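Local structure of LytB (Plasmodium falciparum, 4N7B) at residues Cys430-Val435 with Gln470-Val475. The protein catalyses the last step of the MEP pathway, reducing (E)-4-hydroxy-3-methylbut-2-enyl diphosphate to isopentenyl and dimethylallyl diphosphate with an iron-sulfur cluster. Numbering follows the deposited sequence.
Sequences CDLTIV and QILKNV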
loop_
_atom_site.group_PDB
_atom_site.type_symbol
_atom_site.label_atom_id
_atom_site.label_comp_id
_atom_site.label_asym_id
_atom_site.label_seq_id
_atom_site.Cartn_x
_atom_site.Cartn_y
_atom_site.Cartn_z
ATOM N N CYS A 430 -23.196 0.229 -11.138
ATOM C CA CYS A 430 -22.399 0.420 -12.355
ATOM C C CYS A 430 -22.246 -0.857 -13.201
ATOM O O CYS A 430 -22.470 -1.959 -12.722
ATOM C CB CYS A 430 -21.016 0.935 -11.980
ATOM S SG CYS A 430 -21.032 2.568 -11.111
ATOM N N ASP A 431 -21.841 -0.672 -14.456
ATOM C CA ASP A 431 -21.613 -1.749 -15.409
ATOM C C ASP A 431 -20.128 -2.092 -15.482
ATOM O O ASP A 431 -19.751 -3.180 -15.898
ATOM C CB ASP A 431 -22.082 -1.299 -16.787
ATOM C CG ASP A 431 -23.518 -0.804 -16.782
ATOM O OD1 ASP A 431 -24.412 -1.545 -16.322
ATOM O OD2 ASP A 431 -23.758 0.337 -17.231
ATOM N N LEU A 432 -19.285 -1.145 -15.086
ATOM C CA LEU A 432 -17.849 -1.334 -15.145
ATOM C C LEU A 432 -17.140 -0.493 -14.091
ATOM O O LEU A 432 -17.493 0.673 -13.864
ATOM C CB LEU A 432 -17.334 -0.927 -16.521
ATOM C CG LEU A 432 -15.817 -0.872 -16.621
ATOM C CD1 LEU A 432 -15.251 -2.289 -16.680
ATOM C CD2 LEU A 432 -15.389 -0.071 -17.836
ATOM N N THR A 433 -16.110 -1.068 -13.485
ATOM C CA THR A 433 -15.259 -0.347 -12.551
ATOM C C THR A 433 -13.869 -0.169 -13.171
ATOM O O THR A 433 -13.259 -1.137 -13.639
ATOM C CB THR A 433 -15.113 -1.105 -11.210
ATOM O OG1 THR A 433 -16.356 -1.070 -10.490
ATOM C CG2 THR A 433 -14.019 -0.452 -10.366
ATOM N N ILE A 434 -13.383 1.067 -13.189
ATOM C CA ILE A 434 -12.018 1.341 -13.622
ATOM C C ILE A 434 -11.200 1.783 -12.436
ATOM O O ILE A 434 -11.539 2.765 -11.763
ATOM C CB ILE A 434 -11.938 2.442 -14.676
ATOM C CG1 ILE A 434 -12.583 1.976 -15.975
ATOM C CG2 ILE A 434 -10.476 2.803 -14.943
ATOM C CD1 ILE A 434 -12.693 3.066 -16.998
ATOM N N VAL A 435 -10.145 1.033 -12.154
ATOM C CA VAL A 435 -9.242 1.390 -11.090
ATOM C C VAL A 435 -7.969 1.867 -11.730
ATOM O O VAL A 435 -7.361 1.142 -12.518
ATOM C CB VAL A 435 -8.902 0.216 -10.191
ATOM C CG1 VAL A 435 -7.915 0.662 -9.120
ATOM C CG2 VAL A 435 -10.163 -0.347 -9.567
ATOM N N GLN A 470 -12.685 0.073 -26.611
ATOM C CA GLN A 470 -13.749 -0.796 -27.105
ATOM C C GLN A 470 -14.569 -1.348 -25.959
ATOM O O GLN A 470 -15.719 -1.709 -26.153
ATOM C CB GLN A 470 -13.182 -1.969 -27.913
ATOM C CG GLN A 470 -12.834 -1.621 -29.353
ATOM C CD GLN A 470 -14.006 -0.988 -30.111
ATOM O OE1 GLN A 470 -15.039 -1.631 -30.340
ATOM N NE2 GLN A 470 -13.846 0.281 -30.498
ATOM N N ILE A 471 -13.985 -1.436 -24.769
ATOM C CA ILE A 471 -14.699 -2.049 -23.660
ATOM C C ILE A 471 -15.743 -1.111 -23.078
ATOM O O ILE A 471 -16.420 -1.477 -22.116
ATOM C CB ILE A 471 -13.765 -2.482 -22.514
ATOM C CG1 ILE A 471 -13.372 -1.275 -21.667
ATOM C CG2 ILE A 471 -12.546 -3.213 -23.062
ATOM C CD1 ILE A 471 -12.485 -1.617 -20.511
ATOM N N LEU A 472 -15.855 0.099 -23.631
ATOM C CA LEU A 472 -16.837 1.074 -23.156
ATOM C C LEU A 472 -18.120 0.972 -23.974
ATOM O O LEU A 472 -19.124 1.613 -23.662
ATOM C CB LEU A 472 -16.293 2.482 -23.283
ATOM C CG LEU A 472 -15.020 2.829 -22.515
ATOM C CD1 LEU A 472 -14.472 4.177 -23.005
ATOM C CD2 LEU A 472 -15.307 2.862 -21.037
ATOM N N LYS A 473 -18.086 0.177 -25.035
ATOM C CA LYS A 473 -19.282 -0.029 -25.834
ATOM C C LYS A 473 -20.288 -0.745 -24.934
ATOM O O LYS A 473 -19.946 -1.734 -24.268
ATOM C CB LYS A 473 -18.976 -0.852 -27.095
ATOM C CG LYS A 473 -19.687 -0.333 -28.334
ATOM C CD LYS A 473 -20.361 -1.452 -29.132
ATOM C CE LYS A 473 -19.573 -1.832 -30.380
ATOM N NZ LYS A 473 -20.294 -2.852 -31.195
ATOM N N ASN A 474 -21.511 -0.218 -24.873
ATOM C CA ASN A 474 -22.560 -0.815 -24.034
ATOM C C ASN A 474 -22.385 -0.598 -22.522
ATOM O O ASN A 474 -23.163 -1.140 -21.732
ATOM C CB ASN A 474 -22.704 -2.327 -24.300
ATOM C CG ASN A 474 -22.807 -2.665 -25.786
ATOM O OD1 ASN A 474 -22.258 -3.682 -26.240
ATOM N ND2 ASN A 474 -23.515 -1.820 -26.553
ATOM N N VAL A 475 -21.390 0.168 -22.088
ATOM C CA VAL A 475 -21.388 0.535 -20.679
ATOM C C VAL A 475 -21.817 1.980 -20.492
ATOM O O VAL A 475 -21.245 2.914 -21.070
ATOM C CB VAL A 475 -20.077 0.172 -19.920
ATOM C CG1 VAL A 475 -19.187 -0.757 -20.754
ATOM C CG2 VAL A 475 -19.356 1.389 -19.455
#
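At the N-terminal end of strand 432-436 in a five-stranded parallel sheet, the chain packs against the loop that leads into the neighbouring strand 477-482. Leu432 and Asp431 meet this loop at Val475, Ile471 and Leu472. Leu432 touches it in two places. Its CB lies 4.2 Å from CG2 of Val475. Its methyl CD2 reaches farther into the loop, 4.2 Å from CD1 of Ile471 and 4.3 Å from CD2 of Leu472. The side chain of Leu432 is extended, with CG anti to the backbone N (chi1 171°), which brings CD2 away from the strand and up to the loop. Ile471 answers with the end of its straight chain, and Leu472 with one branch of its fork. Leu472 also packs on Ile478, Phe503 and Tyr505, so the cluster continues beyond the two segments.

Asp431 sits just before the strand. Its CB rests 4.0 Å from CB of Val475, a contact through the aliphatic part of the side chain. With CG beside the backbone N (chi1 -54°), the carboxylate passes the Val475 backbone. OD2 then accepts hydrogen bonds from the backbone N of both Asn476 and Lys477, fixing the carboxylate at the entrance to strand 477-482.

The loop turns sharply here. A 3-10 segment ends at Leu472, and a type II beta turn from Leu472 to Val475 follows, with Val475 N bonded to Leu472 O at 3.1 Å. Asn474 takes the positive phi (73°) of the turn. Val475 thus faces Asp431 and Leu432 just before the chain joins the sheet. The loop connects strands 458-461 and 477-482, which flank strand 432-436, in one of the three alpha/beta domains that surround the iron-sulfur cluster in the IspH fold.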